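Local coordinates for protein ornithine carbamoyltransferase (Gloeobacter violaceus, PDB 3GD5) that probably transfers the carbamoyl group of carbamoyl phosphate to L-ornithine, giving L-citrulline and phosphate, the first of three steps from ornithine to arginine, at residues A[27-31]-A[178-182]; A[44-50]-A[70-74]; A[254-260]-A[279-285]. All blocks are in the same frame, centred on the assembly; numbering follows the deposited sequence.

Contact 1 of 3, residues A[27-31]-A[178-182]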
# COMPACT_ATOMS: atom_id res chain seq x y z
N LEU A 27 18.01 -25.42 -33.53
CA LEU A 27 17.35 -26.00 -32.37
C LEU A 27 18.04 -27.30 -31.95
O LEU A 27 18.25 -27.53 -30.75
CB LEU A 27 15.88 -26.26 -32.68
CG LEU A 27 15.05 -26.85 -31.53
CD1 LEU A 27 15.22 -26.01 -30.26
CD2 LEU A 27 13.58 -26.93 -31.94
N HIS A 28 18.37 -28.14 -32.92
CA HIS A 28 19.03 -29.41 -32.62
C HIS A 28 20.41 -29.19 -32.00
O HIS A 28 20.78 -29.84 -31.02
CB HIS A 28 19.16 -30.27 -33.88
CG HIS A 28 17.87 -30.88 -34.33
ND1 HIS A 28 17.08 -30.31 -35.30
CD2 HIS A 28 17.21 -31.99 -33.91
CE1 HIS A 28 15.98 -31.03 -35.46
NE2 HIS A 28 16.04 -32.06 -34.62
N ALA A 29 21.17 -28.26 -32.57
CA ALA A 29 22.50 -27.96 -32.04
C ALA A 29 22.36 -27.57 -30.57
O ALA A 29 23.08 -28.08 -29.70
CB ALA A 29 23.13 -26.82 -32.83
N LEU A 30 21.43 -26.66 -30.30
CA LEU A 30 21.16 -26.19 -28.95
C LEU A 30 20.87 -27.38 -28.04
O LEU A 30 21.48 -27.53 -26.98
CB LEU A 30 19.97 -25.23 -28.96
CG LEU A 30 19.73 -24.44 -27.68
CD1 LEU A 30 20.96 -23.60 -27.36
CD2 LEU A 30 18.50 -23.56 -27.86
N LEU A 31 19.93 -28.22 -28.47
CA LEU A 31 19.54 -29.40 -27.70
C LEU A 31 20.74 -30.33 -27.47
O LEU A 31 20.88 -30.91 -26.39
CB LEU A 31 18.43 -30.16 -28.43
CG LEU A 31 17.06 -29.46 -28.50
CD1 LEU A 31 16.09 -30.27 -29.34
CD2 LEU A 31 16.51 -29.29 -27.09
N ALA A 178 6.96 -28.90 -34.04
CA ALA A 178 7.08 -28.93 -35.49
C ALA A 178 8.55 -28.98 -35.91
O ALA A 178 8.94 -29.82 -36.72
CB ALA A 178 6.41 -27.71 -36.09
N LYS A 179 9.36 -28.09 -35.33
CA LYS A 179 10.77 -28.02 -35.67
C LYS A 179 11.60 -29.29 -35.48
O LYS A 179 12.63 -29.46 -36.13
CB LYS A 179 11.44 -26.86 -34.92
CG LYS A 179 11.07 -25.48 -35.44
CD LYS A 179 11.89 -24.42 -34.74
CE LYS A 179 11.68 -23.05 -35.38
NZ LYS A 179 10.29 -22.59 -35.21
N VAL A 180 11.18 -30.18 -34.58
CA VAL A 180 11.92 -31.42 -34.38
C VAL A 180 11.20 -32.61 -35.00
O VAL A 180 11.64 -33.76 -34.85
CB VAL A 180 12.18 -31.72 -32.88
CG1 VAL A 180 13.15 -30.70 -32.30
CG2 VAL A 180 10.87 -31.72 -32.11
N GLY A 181 10.10 -32.34 -35.69
CA GLY A 181 9.35 -33.39 -36.34
C GLY A 181 8.39 -34.11 -35.41
O GLY A 181 7.95 -35.22 -35.70
N MET A 182 8.05 -33.47 -34.29
CA MET A 182 7.13 -34.06 -33.34
C MET A 182 5.74 -33.53 -33.64
O MET A 182 5.55 -32.31 -33.77
CB MET A 182 7.54 -33.70 -31.91
CG MET A 182 6.70 -34.37 -30.82
SD MET A 182 7.15 -33.88 -29.12
CE MET A 182 8.73 -34.54 -28.97
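Helix 24-39 of the carbamoyl-phosphate half meets the C-terminal end of helix 168-180, from the ornithine-binding half, in a helix-to-helix packing that bridges the two halves of the transcarbamoylase fold. Leu27 and Val180 touch at its centre, the leucine CD2 lying 3.8 Å from the valine CG1, with the two side chains crossing at about a right angle. The same Leu27 CD2 rests 3.7 Å from Lys179 CB, at the foot of the lysine; CG of Leu27 stands anti to the backbone N (chi1 -179°), which carries the methyl across to the facing helix. Beyond that foot the lysine chain leads off, and its NZ forms a salt bridge with Asp20. One turn on, Leu31 CD1 reaches Val180 CG1 at a looser 4.2 Å. Leu145 of helix 138-152 packs against both leucines, while Leu155 lies on Leu31 and Val180. Gly181, with positive phi, ends helix 168-180 in a Schellman motif, its N bonded to Ala178 O. At the more open margin, His28 has its ND1 hydrogen-bonded to Glu24 O within its own helix, and the ring approaches the valine obliquely, NE2 lying 3.9 Å from Val180 CG1.

Contact 2 of 3, residues A[44-50]-A[70-74]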
# COMPACT_ATOMS: atom_id res chain seq x y z
N ALA A 44 31.57 -25.55 -21.21
CA ALA A 44 31.54 -24.17 -21.66
C ALA A 44 32.00 -23.28 -20.51
O ALA A 44 32.18 -23.74 -19.38
CB ALA A 44 30.14 -23.78 -22.09
N ASN A 45 32.20 -22.00 -20.79
CA ASN A 45 32.65 -21.08 -19.75
C ASN A 45 32.44 -19.63 -20.14
O ASN A 45 32.87 -19.21 -21.21
CB ASN A 45 34.13 -21.33 -19.48
CG ASN A 45 34.76 -20.24 -18.65
OD1 ASN A 45 35.00 -19.14 -19.14
ND2 ASN A 45 35.01 -20.54 -17.38
N LEU A 46 31.77 -18.88 -19.27
CA LEU A 46 31.50 -17.47 -19.52
C LEU A 46 32.18 -16.61 -18.46
O LEU A 46 31.66 -15.57 -18.06
CB LEU A 46 29.99 -17.20 -19.49
CG LEU A 46 29.15 -17.91 -20.56
CD1 LEU A 46 27.68 -17.50 -20.43
CD2 LEU A 46 29.68 -17.53 -21.94
N HIS A 47 33.34 -17.07 -18.02
CA HIS A 47 34.12 -16.35 -17.02
C HIS A 47 34.37 -14.92 -17.47
O HIS A 47 34.70 -14.67 -18.64
CB HIS A 47 35.45 -17.06 -16.76
CG HIS A 47 36.32 -16.35 -15.77
ND1 HIS A 47 37.04 -15.21 -16.09
CD2 HIS A 47 36.58 -16.61 -14.47
CE1 HIS A 47 37.70 -14.81 -15.02
NE2 HIS A 47 37.45 -15.63 -14.03
N GLY A 48 34.21 -13.97 -16.55
CA GLY A 48 34.42 -12.58 -16.88
C GLY A 48 33.18 -11.90 -17.41
O GLY A 48 33.18 -10.70 -17.64
N LYS A 49 32.11 -12.67 -17.60
CA LYS A 49 30.87 -12.09 -18.11
C LYS A 49 29.75 -12.01 -17.07
O LYS A 49 29.69 -12.81 -16.12
CB LYS A 49 30.39 -12.87 -19.34
CG LYS A 49 31.36 -12.80 -20.50
CD LYS A 49 31.03 -13.82 -21.57
CE LYS A 49 32.17 -13.96 -22.57
NZ LYS A 49 32.49 -12.66 -23.22
N VAL A 50 28.87 -11.05 -17.26
CA VAL A 50 27.75 -10.83 -16.35
C VAL A 50 26.44 -10.86 -17.09
O VAL A 50 26.27 -10.21 -18.13
CB VAL A 50 27.88 -9.46 -15.62
CG1 VAL A 50 26.71 -9.27 -14.64
CG2 VAL A 50 29.23 -9.37 -14.90
N MET A 70 24.07 -19.66 -15.18
CA MET A 70 25.21 -18.78 -15.39
C MET A 70 26.34 -19.08 -14.39
O MET A 70 27.52 -19.02 -14.74
CB MET A 70 24.77 -17.32 -15.28
CG MET A 70 25.85 -16.32 -15.70
SD MET A 70 26.51 -16.63 -17.36
CE MET A 70 27.29 -15.00 -17.69
N TYR A 71 25.99 -19.43 -13.16
CA TYR A 71 27.03 -19.75 -12.18
C TYR A 71 27.81 -21.00 -12.58
O TYR A 71 29.02 -21.09 -12.37
CB TYR A 71 26.44 -19.97 -10.79
CG TYR A 71 26.00 -18.72 -10.06
CD1 TYR A 71 26.42 -17.45 -10.49
CD2 TYR A 71 25.19 -18.81 -8.94
CE1 TYR A 71 26.03 -16.30 -9.79
CE2 TYR A 71 24.79 -17.68 -8.24
CZ TYR A 71 25.21 -16.43 -8.67
OH TYR A 71 24.82 -15.33 -7.96
N GLN A 72 27.13 -21.98 -13.17
CA GLN A 72 27.81 -23.20 -13.57
C GLN A 72 28.68 -22.99 -14.80
O GLN A 72 29.54 -23.81 -15.10
CB GLN A 72 26.80 -24.33 -13.81
CG GLN A 72 26.20 -24.83 -12.51
CD GLN A 72 25.38 -26.09 -12.67
OE1 GLN A 72 24.97 -26.70 -11.68
NE2 GLN A 72 25.14 -26.50 -13.91
N LEU A 73 28.46 -21.88 -15.50
CA LEU A 73 29.25 -21.53 -16.66
C LEU A 73 30.42 -20.64 -16.22
O LEU A 73 31.26 -20.25 -17.03
CB LEU A 73 28.39 -20.80 -17.70
CG LEU A 73 27.36 -21.68 -18.42
CD1 LEU A 73 26.50 -20.84 -19.35
CD2 LEU A 73 28.09 -22.76 -19.22
N GLY A 74 30.46 -20.33 -14.93
CA GLY A 74 31.53 -19.50 -14.39
C GLY A 74 31.35 -18.00 -14.53
O GLY A 74 32.31 -17.23 -14.37
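Leu46 N donates to Leu73 O at 2.7 Å, a nearly straight bond (165° at the hydrogen) that fastens the loop entering strand 50-55 to the Schellman motif closing helix 60-72. Weaker CA-H...O contacts flank it: Asn45 CA is 3.2 Å from Leu73 O, so that carbonyl receives two consecutive loop residues, and His47 CA is 3.3 Å from Gly74 O. The CE methyl of Met70, carried on by an extended chi3, lies 3.6 Å from the backbone oxygen Lys49 O. Within the loop, Asn45 OD1 accepts from His47 N at 2.9 Å, an Asx turn whose donor stands above the amide's carbonyl plane. A type II turn from Leu46 to Lys49 follows, with Gly48 at its positive-phi position.

The apolar contacts lie to one side of these bonds. Leu46 CD1 and Leu73 CD1 are 3.7 Å apart on side chains that run side by side. Leu73 CD2 rests 3.7 Å from Ala44 CB. Met70 crosses Leu46 at about a right angle; its chain bends at chi2 (54°), bringing SD to 3.4 Å from Leu46 CD1. Leu308 of helix 293-312 covers Leu46 and Leu73, and Val77 of strand 76-79 touches Met70, placing the contact between that helix and the parallel sheet of the carbamoyl-phosphate domain.

Contact 3 of 3, residues A[254-260]-A[279-285]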
# COMPACT_ATOMS: atom_id res chain seq x y z
N GLN A 254 -8.53 -31.25 -18.11
CA GLN A 254 -7.68 -31.66 -17.01
C GLN A 254 -6.98 -32.95 -17.38
O GLN A 254 -7.59 -33.85 -17.95
CB GLN A 254 -8.54 -31.90 -15.77
CG GLN A 254 -7.77 -32.31 -14.53
CD GLN A 254 -8.69 -32.77 -13.43
OE1 GLN A 254 -9.22 -33.89 -13.48
NE2 GLN A 254 -8.90 -31.92 -12.42
N ILE A 255 -5.69 -33.05 -17.09
CA ILE A 255 -5.02 -34.30 -17.38
C ILE A 255 -5.22 -35.12 -16.11
O ILE A 255 -4.78 -34.75 -15.01
CB ILE A 255 -3.52 -34.10 -17.76
CG1 ILE A 255 -2.62 -35.02 -16.96
CG2 ILE A 255 -3.14 -32.65 -17.64
CD1 ILE A 255 -2.70 -36.46 -17.40
N ASN A 256 -5.96 -36.22 -16.27
CA ASN A 256 -6.28 -37.13 -15.18
C ASN A 256 -6.16 -38.56 -15.68
O ASN A 256 -5.82 -38.79 -16.84
CB ASN A 256 -7.71 -36.90 -14.70
CG ASN A 256 -8.70 -36.84 -15.84
OD1 ASN A 256 -8.61 -37.63 -16.79
ND2 ASN A 256 -9.65 -35.91 -15.77
N ALA A 257 -6.44 -39.52 -14.81
CA ALA A 257 -6.35 -40.93 -15.16
C ALA A 257 -7.06 -41.25 -16.47
O ALA A 257 -6.50 -41.93 -17.33
CB ALA A 257 -6.94 -41.77 -14.03
N ALA A 258 -8.27 -40.74 -16.63
CA ALA A 258 -9.05 -40.99 -17.84
C ALA A 258 -8.32 -40.52 -19.10
O ALA A 258 -8.16 -41.29 -20.06
CB ALA A 258 -10.41 -40.31 -17.74
N LEU A 259 -7.88 -39.27 -19.11
CA LEU A 259 -7.19 -38.72 -20.28
C LEU A 259 -5.93 -39.53 -20.58
O LEU A 259 -5.61 -39.78 -21.74
CB LEU A 259 -6.82 -37.26 -20.04
CG LEU A 259 -6.29 -36.55 -21.29
CD1 LEU A 259 -7.37 -36.55 -22.35
CD2 LEU A 259 -5.89 -35.12 -20.95
N LEU A 260 -5.23 -39.93 -19.53
CA LEU A 260 -4.01 -40.72 -19.66
C LEU A 260 -4.30 -42.05 -20.35
O LEU A 260 -3.53 -42.52 -21.18
CB LEU A 260 -3.43 -41.01 -18.28
CG LEU A 260 -2.22 -40.21 -17.81
CD1 LEU A 260 -1.84 -40.64 -16.40
CD2 LEU A 260 -1.06 -40.43 -18.77
N GLU A 279 -7.32 -28.81 -10.80
CA GLU A 279 -7.79 -27.99 -11.92
C GLU A 279 -7.27 -28.57 -13.22
O GLU A 279 -7.93 -29.42 -13.82
CB GLU A 279 -7.32 -26.52 -11.81
CG GLU A 279 -7.79 -25.80 -10.55
CD GLU A 279 -7.88 -24.28 -10.72
OE1 GLU A 279 -6.93 -23.66 -11.26
OE2 GLU A 279 -8.90 -23.70 -10.30
N GLU A 280 -6.08 -28.14 -13.64
CA GLU A 280 -5.51 -28.62 -14.88
C GLU A 280 -4.87 -30.01 -14.73
O GLU A 280 -4.59 -30.67 -15.73
CB GLU A 280 -4.47 -27.63 -15.42
CG GLU A 280 -3.14 -27.63 -14.69
CD GLU A 280 -3.15 -26.80 -13.41
OE1 GLU A 280 -4.18 -26.15 -13.10
OE2 GLU A 280 -2.12 -26.79 -12.71
N ILE A 281 -4.63 -30.43 -13.49
CA ILE A 281 -4.07 -31.76 -13.23
C ILE A 281 -4.48 -32.27 -11.85
O ILE A 281 -4.81 -31.49 -10.97
CB ILE A 281 -2.53 -31.79 -13.28
CG1 ILE A 281 -1.96 -30.42 -12.96
CG2 ILE A 281 -2.06 -32.34 -14.60
CD1 ILE A 281 -2.18 -30.00 -11.52
N THR A 282 -4.44 -33.58 -11.69
CA THR A 282 -4.80 -34.18 -10.41
C THR A 282 -3.52 -34.50 -9.65
O THR A 282 -2.46 -34.72 -10.25
CB THR A 282 -5.63 -35.48 -10.59
OG1 THR A 282 -4.84 -36.47 -11.26
CG2 THR A 282 -6.87 -35.21 -11.42
N ASP A 283 -3.61 -34.52 -8.33
CA ASP A 283 -2.46 -34.83 -7.51
C ASP A 283 -1.95 -36.21 -7.91
O ASP A 283 -0.75 -36.44 -8.03
CB ASP A 283 -2.86 -34.83 -6.04
CG ASP A 283 -1.67 -35.11 -5.12
OD1 ASP A 283 -0.72 -34.29 -5.11
OD2 ASP A 283 -1.68 -36.14 -4.42
N GLU A 284 -2.89 -37.13 -8.13
CA GLU A 284 -2.58 -38.50 -8.51
C GLU A 284 -1.64 -38.58 -9.70
O GLU A 284 -0.62 -39.27 -9.66
CB GLU A 284 -3.87 -39.24 -8.83
CG GLU A 284 -3.69 -40.70 -9.22
CD GLU A 284 -5.01 -41.37 -9.54
OE1 GLU A 284 -5.59 -41.07 -10.60
OE2 GLU A 284 -5.47 -42.20 -8.72
N VAL A 285 -1.98 -37.87 -10.77
CA VAL A 285 -1.15 -37.88 -11.97
C VAL A 285 0.16 -37.15 -11.73
O VAL A 285 1.24 -37.64 -12.08
CB VAL A 285 -1.89 -37.23 -13.16
CG1 VAL A 285 -0.98 -37.21 -14.38
CG2 VAL A 285 -3.16 -38.00 -13.47
O HOH W 1 -6.29 -38.63 -11.99
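Thr282 OG1 is gripped by Val285 N, the N-cap bond of helix 283-287, and by a water, 2.7 Å away, that also accepts from Ala257 N across the contact. The same water donates to Glu284 OE1 at 2.9 Å, joining the first turns of two short helices. Chi1 of Thr282 (63°) sets OG1 between its own backbone N and carbonyl carbon, where it can take the Val285 amide, and turns CG2 toward Gln254, 3.4 Å from Gln254 OE1. Asn256 caps the other, helix 257-261: its OD1 takes Leu259 N at 2.9 Å, almost in line with the side-chain carbonyl. Its ND2 donates in the carbonyl plane to a lone pair of Gln254 OE1, which fixes the glutamine amide so that Gln254 NE2 reaches Glu279 O at 3.0 Å, a more bent bond (139°) from above the carbonyl plane. Next along, Ile255 N donates to Glu280 O at 3.0 Å, within a single beta bridge that pairs Ile255 with Ile281. On the buried side, Val285 CG1 lies 3.6 Å from Ile255 CD1, and Leu260 meets Val285 tip to tip. Val269 backs Leu260 and Val285, while Thr231 backs the two isoleucines. Glu280 turns away, OE2 bonded to His276 N, its side chain about 6 Å from that of Asp232, a probable ornithine ligand. Two capped helix starts joined by a bridge thus sit beside strands 228-231 and 268-271 of the Rossmann-like ornithine-binding domain.

From the N terminus the chain first passes residues 27-31, whose partner in contact 1 comes 147 residues later, after the whole parallel sheet of the carbamoyl-phosphate domain. Contact 2 is nested inside that long loop: it closes a short excursion through strand 50-55 and helix 60-72 within that domain, about 10 Å from contact 1 at the nearest atoms. Contact 3 follows in series, closing a loop through strand 268-271 in the ornithine-binding domain. Contacts 2 and 3 lie on opposite sides of the chain's centre, their own centres about 40 Å apart. Contacts 2 and 3 each stay within one domain, whereas contact 1 joins one domain to the other.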